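Siroheme decarboxylase (Hydrogenobacter thermophilus, PDB 4CH7) catalyses the decarboxylation of siroheme to didecarboxysiroheme, with release of two carbon dioxide molecules, in the biosynthesis of heme d1. Local coordinates at residues Ala87-Ser92 / Glu322-Trp327; Phe105-Pro110 / Asp118-Met123. One frame throughout, in Å; residues are numbered along the deposited sequence. Where two conformers were deposited one is given.

Contact 1 (Ala87-Ser92 / Glu322-Trp327)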
ATOM      1  N   ALA A  87       1.190 -12.966 -11.044  1.00 67.19           N
ATOM      2  CA  ALA A  87       0.001 -13.052 -11.889  1.00 77.49           C
ATOM      3  C   ALA A  87      -1.260 -12.576 -11.170  1.00 65.40           C
ATOM      4  O   ALA A  87      -2.180 -12.052 -11.801  1.00 68.81           O
ATOM      5  CB  ALA A  87      -0.183 -14.475 -12.397  1.00 73.66           C
ATOM      6  N   CYS A  88      -1.300 -12.761  -9.854  1.00 61.81           N
ATOM      7  CA  CYS A  88      -2.441 -12.314  -9.065  1.00 67.85           C
ATOM      8  C   CYS A  88      -2.543 -10.794  -9.046  1.00 61.94           C
ATOM      9  O   CYS A  88      -1.607 -10.109  -8.630  1.00 65.32           O
ATOM     10  CB  CYS A  88      -2.360 -12.849  -7.637  1.00 62.89           C
ATOM     11  SG  CYS A  88      -3.751 -12.356  -6.599  1.00 57.62           S
ATOM     12  N   PRO A  89      -3.689 -10.264  -9.501  1.00 61.64           N
ATOM     13  CA  PRO A  89      -3.959  -8.824  -9.555  1.00 58.84           C
ATOM     14  C   PRO A  89      -4.045  -8.216  -8.161  1.00 63.53           C
ATOM     15  O   PRO A  89      -3.958  -6.996  -8.024  1.00 65.71           O
ATOM     16  CB  PRO A  89      -5.330  -8.750 -10.240  1.00 64.61           C
ATOM     17  CG  PRO A  89      -5.475 -10.063 -10.971  1.00 67.27           C
ATOM     18  CD  PRO A  89      -4.790 -11.053 -10.079  1.00 64.71           C
ATOM     19  N   GLY A  90      -4.217  -9.057  -7.144  1.00 63.50           N
ATOM     20  CA  GLY A  90      -4.303  -8.586  -5.772  1.00 59.56           C
ATOM     21  C   GLY A  90      -2.969  -8.531  -5.048  1.00 53.12           C
ATOM     22  O   GLY A  90      -2.897  -8.073  -3.905  1.00 51.30           O
ATOM     23  N   VAL A  91      -1.914  -9.003  -5.709  1.00 58.07           N
ATOM     24  CA  VAL A  91      -0.568  -8.943  -5.144  1.00 53.99           C
ATOM     25  C   VAL A  91       0.127  -7.647  -5.558  1.00 57.58           C
ATOM     26  O   VAL A  91       0.360  -7.415  -6.745  1.00 56.88           O
ATOM     27  CB  VAL A  91       0.283 -10.155  -5.563  1.00 56.88           C
ATOM     28  CG1 VAL A  91       1.716  -9.989  -5.079  1.00 59.69           C
ATOM     29  CG2 VAL A  91      -0.320 -11.434  -5.008  1.00 53.44           C
ATOM     30  N   SER A  92       0.448  -6.805  -4.578  1.00 62.28           N
ATOM     31  CA  SER A  92       1.055  -5.501  -4.843  1.00 58.75           C
ATOM     32  C   SER A  92       2.579  -5.579  -4.862  1.00 63.25           C
ATOM     33  O   SER A  92       3.218  -5.202  -5.846  1.00 68.54           O
ATOM     34  CB  SER A  92       0.599  -4.480  -3.799  1.00 50.29           C
ATOM     35  OG  SER A  92       0.944  -4.899  -2.490  1.00 56.32           O
ATOM     36  N   GLU A 322     -12.227  -6.148 -12.753  1.00 73.77           N
ATOM     37  CA  GLU A 322     -12.801  -7.477 -12.915  1.00 81.52           C
ATOM     38  C   GLU A 322     -11.719  -8.543 -13.026  1.00 79.99           C
ATOM     39  O   GLU A 322     -12.009  -9.740 -13.007  1.00 78.11           O
ATOM     40  CB  GLU A 322     -13.687  -7.517 -14.160  1.00 85.70           C
ATOM     41  CG  GLU A 322     -14.832  -6.524 -14.137  1.00 92.68           C
ATOM     42  CD  GLU A 322     -15.369  -6.232 -15.521  1.00106.18           C
ATOM     43  OE1 GLU A 322     -14.657  -6.518 -16.507  1.00109.81           O
ATOM     44  OE2 GLU A 322     -16.502  -5.717 -15.622  1.00106.06           O
ATOM     45  N   GLU A 323     -10.471  -8.100 -13.134  1.00 73.61           N
ATOM     46  CA  GLU A 323      -9.363  -9.001 -13.435  1.00 77.82           C
ATOM     47  C   GLU A 323      -8.938  -9.930 -12.290  1.00 72.13           C
ATOM     48  O   GLU A 323      -8.318 -10.961 -12.541  1.00 68.94           O
ATOM     49  CB  GLU A 323      -8.159  -8.224 -13.984  1.00 70.88           C
ATOM     50  CG  GLU A 323      -7.557  -7.218 -13.023  1.00 76.39           C
ATOM     51  CD  GLU A 323      -6.365  -6.488 -13.615  1.00 86.03           C
ATOM     52  OE1 GLU A 323      -5.884  -6.902 -14.693  1.00 82.12           O
ATOM     53  OE2 GLU A 323      -5.913  -5.498 -13.002  1.00 87.76           O
ATOM     54  N   PHE A 324      -9.262  -9.584 -11.045  1.00 67.32           N
ATOM     55  CA  PHE A 324      -8.956 -10.486  -9.935  1.00 67.11           C
ATOM     56  C   PHE A 324      -9.859 -11.707  -9.978  1.00 63.76           C
ATOM     57  O   PHE A 324      -9.388 -12.843  -9.924  1.00 63.26           O
ATOM     58  CB  PHE A 324      -9.102  -9.803  -8.572  1.00 65.16           C
ATOM     59  CG  PHE A 324      -8.809 -10.721  -7.409  1.00 65.91           C
ATOM     60  CD1 PHE A 324      -7.512 -10.863  -6.934  1.00 59.49           C
ATOM     61  CD2 PHE A 324      -9.825 -11.457  -6.804  1.00 63.85           C
ATOM     62  CE1 PHE A 324      -7.231 -11.714  -5.874  1.00 63.87           C
ATOM     63  CE2 PHE A 324      -9.551 -12.313  -5.746  1.00 55.89           C
ATOM     64  CZ  PHE A 324      -8.251 -12.439  -5.281  1.00 60.03           C
ATOM     65  N   GLU A 325     -11.162 -11.457 -10.045  1.00 70.72           N
ATOM     66  CA  GLU A 325     -12.159 -12.517 -10.087  1.00 62.65           C
ATOM     67  C   GLU A 325     -11.875 -13.468 -11.243  1.00 69.63           C
ATOM     68  O   GLU A 325     -11.861 -14.686 -11.065  1.00 65.58           O
ATOM     69  CB  GLU A 325     -13.561 -11.918 -10.220  1.00 72.19           C
ATOM     70  CG  GLU A 325     -14.676 -12.945 -10.349  1.00 76.03           C
ATOM     71  CD  GLU A 325     -16.041 -12.306 -10.516  1.00 85.27           C
ATOM     72  OE1 GLU A 325     -16.387 -11.418  -9.711  1.00 81.49           O
ATOM     73  OE2 GLU A 325     -16.765 -12.690 -11.457  1.00 90.61           O
ATOM     74  N   ARG A 326     -11.631 -12.901 -12.420  1.00 69.10           N
ATOM     75  CA  ARG A 326     -11.293 -13.683 -13.602  1.00 69.04           C
ATOM     76  C   ARG A 326     -10.018 -14.492 -13.378  1.00 70.82           C
ATOM     77  O   ARG A 326      -9.935 -15.656 -13.774  1.00 59.50           O
ATOM     78  CB  ARG A 326     -11.145 -12.770 -14.820  1.00 70.39           C
ATOM     79  CG  ARG A 326     -10.681 -13.481 -16.076  1.00 73.15           C
ATOM     80  CD  ARG A 326     -10.766 -12.577 -17.296  1.00 77.73           C
ATOM     81  NE  ARG A 326     -10.214 -11.249 -17.043  1.00 82.71           N
ATOM     82  CZ  ARG A 326      -8.915 -10.970 -17.007  1.00 87.01           C
ATOM     83  NH1 ARG A 326      -8.020 -11.928 -17.199  1.00 82.92           N
ATOM     84  NH2 ARG A 326      -8.507  -9.732 -16.776  1.00 76.02           N
ATOM     85  N   TRP A 327      -9.033 -13.875 -12.732  1.00 62.67           N
ATOM     86  CA  TRP A 327      -7.825 -14.587 -12.340  1.00 55.56           C
ATOM     87  C   TRP A 327      -8.158 -15.687 -11.342  1.00 61.04           C
ATOM     88  O   TRP A 327      -7.575 -16.771 -11.384  1.00 65.06           O
ATOM     89  CB  TRP A 327      -6.801 -13.634 -11.719  1.00 61.77           C
ATOM     90  CG  TRP A 327      -5.626 -14.355 -11.129  1.00 59.47           C
ATOM     91  CD1 TRP A 327      -4.484 -14.731 -11.777  1.00 62.77           C
ATOM     92  CD2 TRP A 327      -5.483 -14.801  -9.774  1.00 53.90           C
ATOM     93  NE1 TRP A 327      -3.639 -15.379 -10.906  1.00 57.77           N
ATOM     94  CE2 TRP A 327      -4.229 -15.435  -9.670  1.00 64.97           C
ATOM     95  CE3 TRP A 327      -6.291 -14.723  -8.637  1.00 62.21           C
ATOM     96  CZ2 TRP A 327      -3.768 -15.988  -8.475  1.00 59.20           C
ATOM     97  CZ3 TRP A 327      -5.831 -15.272  -7.453  1.00 61.03           C
ATOM     98  CH2 TRP A 327      -4.585 -15.897  -7.383  1.00 61.86           C
TER

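Contact 2 (Phe105-Pro110 / Asp118-Met123)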
ATOM      1  N   PHE A 105       4.934 -11.703  -0.054  1.00 52.49           N
ATOM      2  CA  PHE A 105       4.150 -10.787  -0.869  1.00 46.74           C
ATOM      3  C   PHE A 105       2.963 -10.201  -0.116  1.00 51.08           C
ATOM      4  O   PHE A 105       2.477 -10.773   0.864  1.00 53.06           O
ATOM      5  CB  PHE A 105       3.710 -11.439  -2.188  1.00 49.72           C
ATOM      6  CG  PHE A 105       2.855 -12.659  -2.019  1.00 49.97           C
ATOM      7  CD1 PHE A 105       3.433 -13.908  -1.837  1.00 50.04           C
ATOM      8  CD2 PHE A 105       1.472 -12.562  -2.077  1.00 55.62           C
ATOM      9  CE1 PHE A 105       2.648 -15.038  -1.693  1.00 55.61           C
ATOM     10  CE2 PHE A 105       0.677 -13.685  -1.936  1.00 52.09           C
ATOM     11  CZ  PHE A 105       1.266 -14.927  -1.746  1.00 52.86           C
ATOM     12  N   THR A 106       2.520  -9.035  -0.571  1.00 50.43           N
ATOM     13  CA  THR A 106       1.341  -8.395  -0.014  1.00 51.33           C
ATOM     14  C   THR A 106       0.140  -8.749  -0.876  1.00 55.16           C
ATOM     15  O   THR A 106       0.139  -8.501  -2.084  1.00 53.04           O
ATOM     16  CB  THR A 106       1.501  -6.868   0.050  1.00 49.15           C
ATOM     17  OG1 THR A 106       2.579  -6.535   0.934  1.00 55.85           O
ATOM     18  CG2 THR A 106       0.217  -6.217   0.548  1.00 62.80           C
ATOM     19  N   LEU A 107      -0.872  -9.348  -0.257  1.00 49.92           N
ATOM     20  CA  LEU A 107      -2.079  -9.734  -0.975  1.00 46.81           C
ATOM     21  C   LEU A 107      -3.264  -8.909  -0.508  1.00 48.21           C
ATOM     22  O   LEU A 107      -3.486  -8.761   0.693  1.00 52.10           O
ATOM     23  CB  LEU A 107      -2.378 -11.221  -0.776  1.00 49.55           C
ATOM     24  CG  LEU A 107      -3.699 -11.738  -1.354  1.00 53.07           C
ATOM     25  CD1 LEU A 107      -3.739 -11.536  -2.858  1.00 53.99           C
ATOM     26  CD2 LEU A 107      -3.905 -13.200  -1.007  1.00 43.63           C
ATOM     27  N   ALA A 108      -4.014  -8.366  -1.462  1.00 45.73           N
ATOM     28  CA  ALA A 108      -5.259  -7.668  -1.157  1.00 49.67           C
ATOM     29  C   ALA A 108      -6.400  -8.332  -1.916  1.00 51.66           C
ATOM     30  O   ALA A 108      -6.317  -8.513  -3.132  1.00 50.19           O
ATOM     31  CB  ALA A 108      -5.156  -6.204  -1.532  1.00 47.98           C
ATOM     32  N   VAL A 109      -7.463  -8.693  -1.202  1.00 51.06           N
ATOM     33  CA  VAL A 109      -8.589  -9.391  -1.812  1.00 50.79           C
ATOM     34  C   VAL A 109      -9.863  -8.552  -1.733  1.00 56.55           C
ATOM     35  O   VAL A 109     -10.231  -8.085  -0.655  1.00 57.81           O
ATOM     36  CB  VAL A 109      -8.822 -10.767  -1.146  1.00 46.39           C
ATOM     37  CG1 VAL A 109     -10.089 -11.416  -1.679  1.00 60.83           C
ATOM     38  CG2 VAL A 109      -7.623 -11.678  -1.371  1.00 45.01           C
ATOM     39  N   PRO A 110     -10.534  -8.350  -2.881  1.00 57.07           N
ATOM     40  CA  PRO A 110     -11.818  -7.639  -2.914  1.00 63.62           C
ATOM     41  C   PRO A 110     -12.876  -8.390  -2.117  1.00 69.70           C
ATOM     42  O   PRO A 110     -12.775  -9.610  -1.987  1.00 67.50           O
ATOM     43  CB  PRO A 110     -12.180  -7.639  -4.406  1.00 66.17           C
ATOM     44  CG  PRO A 110     -11.399  -8.778  -5.000  1.00 67.93           C
ATOM     45  CD  PRO A 110     -10.117  -8.805  -4.220  1.00 60.54           C
ATOM     46  N   ASP A 118      -8.784 -18.427   2.065  1.00 47.85           N
ATOM     47  CA  ASP A 118      -9.116 -19.403   1.034  1.00 51.12           C
ATOM     48  C   ASP A 118      -8.243 -19.178  -0.199  1.00 55.00           C
ATOM     49  O   ASP A 118      -7.706 -20.125  -0.775  1.00 47.23           O
ATOM     50  CB  ASP A 118     -10.597 -19.312   0.655  1.00 43.94           C
ATOM     51  CG  ASP A 118     -11.517 -19.778   1.767  1.00 53.81           C
ATOM     52  OD1 ASP A 118     -11.237 -20.834   2.373  1.00 54.39           O
ATOM     53  OD2 ASP A 118     -12.523 -19.088   2.035  1.00 55.17           O
ATOM     54  N   VAL A 119      -8.114 -17.913  -0.592  1.00 48.49           N
ATOM     55  CA  VAL A 119      -7.285 -17.520  -1.730  1.00 49.52           C
ATOM     56  C   VAL A 119      -5.855 -18.048  -1.614  1.00 52.78           C
ATOM     57  O   VAL A 119      -5.329 -18.631  -2.560  1.00 58.57           O
ATOM     58  CB  VAL A 119      -7.262 -15.985  -1.900  1.00 55.36           C
ATOM     59  CG1 VAL A 119      -6.299 -15.575  -2.995  1.00 50.95           C
ATOM     60  CG2 VAL A 119      -8.654 -15.461  -2.199  1.00 54.81           C
ATOM     61  N   VAL A 120      -5.239 -17.856  -0.451  0.55 47.29           N
ATOM     62  CA  VAL A 120      -3.861 -18.293  -0.240  0.55 48.26           C
ATOM     63  C   VAL A 120      -3.744 -19.816  -0.158  0.55 50.36           C
ATOM     64  O   VAL A 120      -2.735 -20.386  -0.574  0.55 48.90           O
ATOM     65  CB  VAL A 120      -3.225 -17.636   1.013  0.55 49.71           C
ATOM     66  CG1 VAL A 120      -3.369 -16.130   0.952  0.55 42.00           C
ATOM     67  CG2 VAL A 120      -3.852 -18.164   2.292  0.55 49.36           C
ATOM     68  N   ARG A 121      -4.775 -20.468   0.375  1.00 48.16           N
ATOM     69  CA  ARG A 121      -4.803 -21.929   0.462  1.00 45.00           C
ATOM     70  C   ARG A 121      -4.761 -22.531  -0.937  1.00 42.70           C
ATOM     71  O   ARG A 121      -3.984 -23.448  -1.215  1.00 50.48           O
ATOM     72  CB  ARG A 121      -6.059 -22.410   1.202  1.00 48.57           C
ATOM     73  CG  ARG A 121      -6.309 -23.911   1.093  1.00 49.61           C
ATOM     74  CD  ARG A 121      -7.541 -24.344   1.879  1.00 43.25           C
ATOM     75  NE  ARG A 121      -8.732 -23.574   1.528  1.00 49.88           N
ATOM     76  CZ  ARG A 121      -9.536 -23.858   0.508  1.00 56.06           C
ATOM     77  NH1 ARG A 121      -9.281 -24.893  -0.279  1.00 58.12           N
ATOM     78  NH2 ARG A 121     -10.599 -23.105   0.266  1.00 58.52           N
ATOM     79  N   LEU A 122      -5.596 -21.987  -1.816  1.00 46.44           N
ATOM     80  CA  LEU A 122      -5.654 -22.422  -3.203  1.00 53.14           C
ATOM     81  C   LEU A 122      -4.357 -22.096  -3.946  1.00 53.23           C
ATOM     82  O   LEU A 122      -3.910 -22.875  -4.788  1.00 52.69           O
ATOM     83  CB  LEU A 122      -6.860 -21.786  -3.896  1.00 50.92           C
ATOM     84  CG  LEU A 122      -8.204 -22.199  -3.296  1.00 56.63           C
ATOM     85  CD1 LEU A 122      -9.339 -21.331  -3.806  1.00 56.57           C
ATOM     86  CD2 LEU A 122      -8.478 -23.662  -3.587  1.00 51.06           C
HETATM   87  N   MSE A 123      -3.758 -20.951  -3.622  1.00 50.47           N
HETATM   88  CA  MSE A 123      -2.460 -20.571  -4.173  1.00 48.46           C
HETATM   89  C   MSE A 123      -1.397 -21.582  -3.758  1.00 49.95           C
HETATM   90  O   MSE A 123      -0.680 -22.129  -4.593  1.00 57.32           O
HETATM   91  CB  MSE A 123      -2.044 -19.186  -3.671  1.00 47.94           C
HETATM   92  CG  MSE A 123      -2.739 -17.995  -4.326  1.00 55.58           C
HETATM   93 SE   MSE A 123      -2.124 -16.353  -3.473  1.00 63.85          SE
HETATM   94  CE  MSE A 123      -3.106 -15.037  -4.467  1.00 38.60           C
TER

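Contact 1 (Ala87-Ser92 / Glu322-Trp327)
C88 and P89 lie over one face of the W327 indole. P89 CD sits above the five-membered ring, 3.6 Å from W327 CG. C88 CB and SG sit above the six-membered ring, and C88 CB comes to 3.5 Å from W327 CZ2. These are CH-pi and sulfur-aromatic contacts; no hydrogen bond joins the two segments. The sulfur also meets F324, where C88 SG is 3.6 Å from F324 CE1 in an oblique approach. SG points away from the backbone N (chi1 -179°), which sets it over the W327 six-membered ring and within reach of F324 CE1. P89 CG rests on the backbone of helix 323-335, 3.4 Å from E323 O. At the edge of the F324 ring lies the G90 N. With W327 replaced by an alanine, C88 and P89 would probably lose the flat surface they rest on. Behind this first shell, a type I turn from C88 to V91 sets the shape of the loop. V91 N bonds to C88 O at 3.1 Å, and G90 N makes a weak bond to C88 SG. The turn links helix 75-87 to strand 91-97 in the ferredoxin-like alpha-beta fold of an AsnC-like ligand-binding domain.

Contact 2 (Phe105-Pro110 / Asp118-Met123)
L107 makes most of the apolar contacts with the helix, and no hydrogen bond crosses between strand and helix. Both its methyls come to the end of M123, tip to tip. L107 CD1 lies 3.9 Å from M123 CE, and L107 CD2 lies 4.0 Å from M123 CE. L107 CD2 also meets V119, 3.9 Å from V119 CG1. Its contact with V120 holds for one of two conformers of that valine and is doubtful. Two residues on along the strand, V109 lies alongside V119, with V109 CG2 4.0 Å from V119 CG2. The Met-aromatic contact is of another kind. M123 is a selenomethionine, and M123 SE lies 4.1 Å from F105 CZ, oblique to the ring. The M123 chain runs straight from CA to CE (chi2 177°, chi3 179°), which carries SE and CE in toward the strand. The one salt bridge lies within the helix, where R121 NH2 reaches D118 OD1 at 3.2 Å from above the carboxylate plane. The strand and helix axes run at 125° to each other, 10.6 Å apart. Strand 103-109 lies between strands 65-71 and 91-97 in the sheet. Helix 116-126 packs on that sheet, while its L122 touches the C-terminal helix 323-335.

In the fold
The centres of contacts 1 and 2 are about 10 Å apart, on the same side of the chain's centre. Along the chain come 87-92, 105-110 and 118-123, then, some 200 residues later, 322-327. Strands 91-97 and 103-109 are neighbours in the eight-stranded antiparallel barrel. G90 O probably bonds to A108 N, and S92 N to T106 O. The contacts also meet through M123, whose CE packs on W327 CH2 and C88 SG. The C-terminal helix 323-335 thus returns to pack on the first AsnC-like domain. The F105 side chain of contact 2 lies about 6 Å from that of H93, the probable active-site residue; contact 1 is further off.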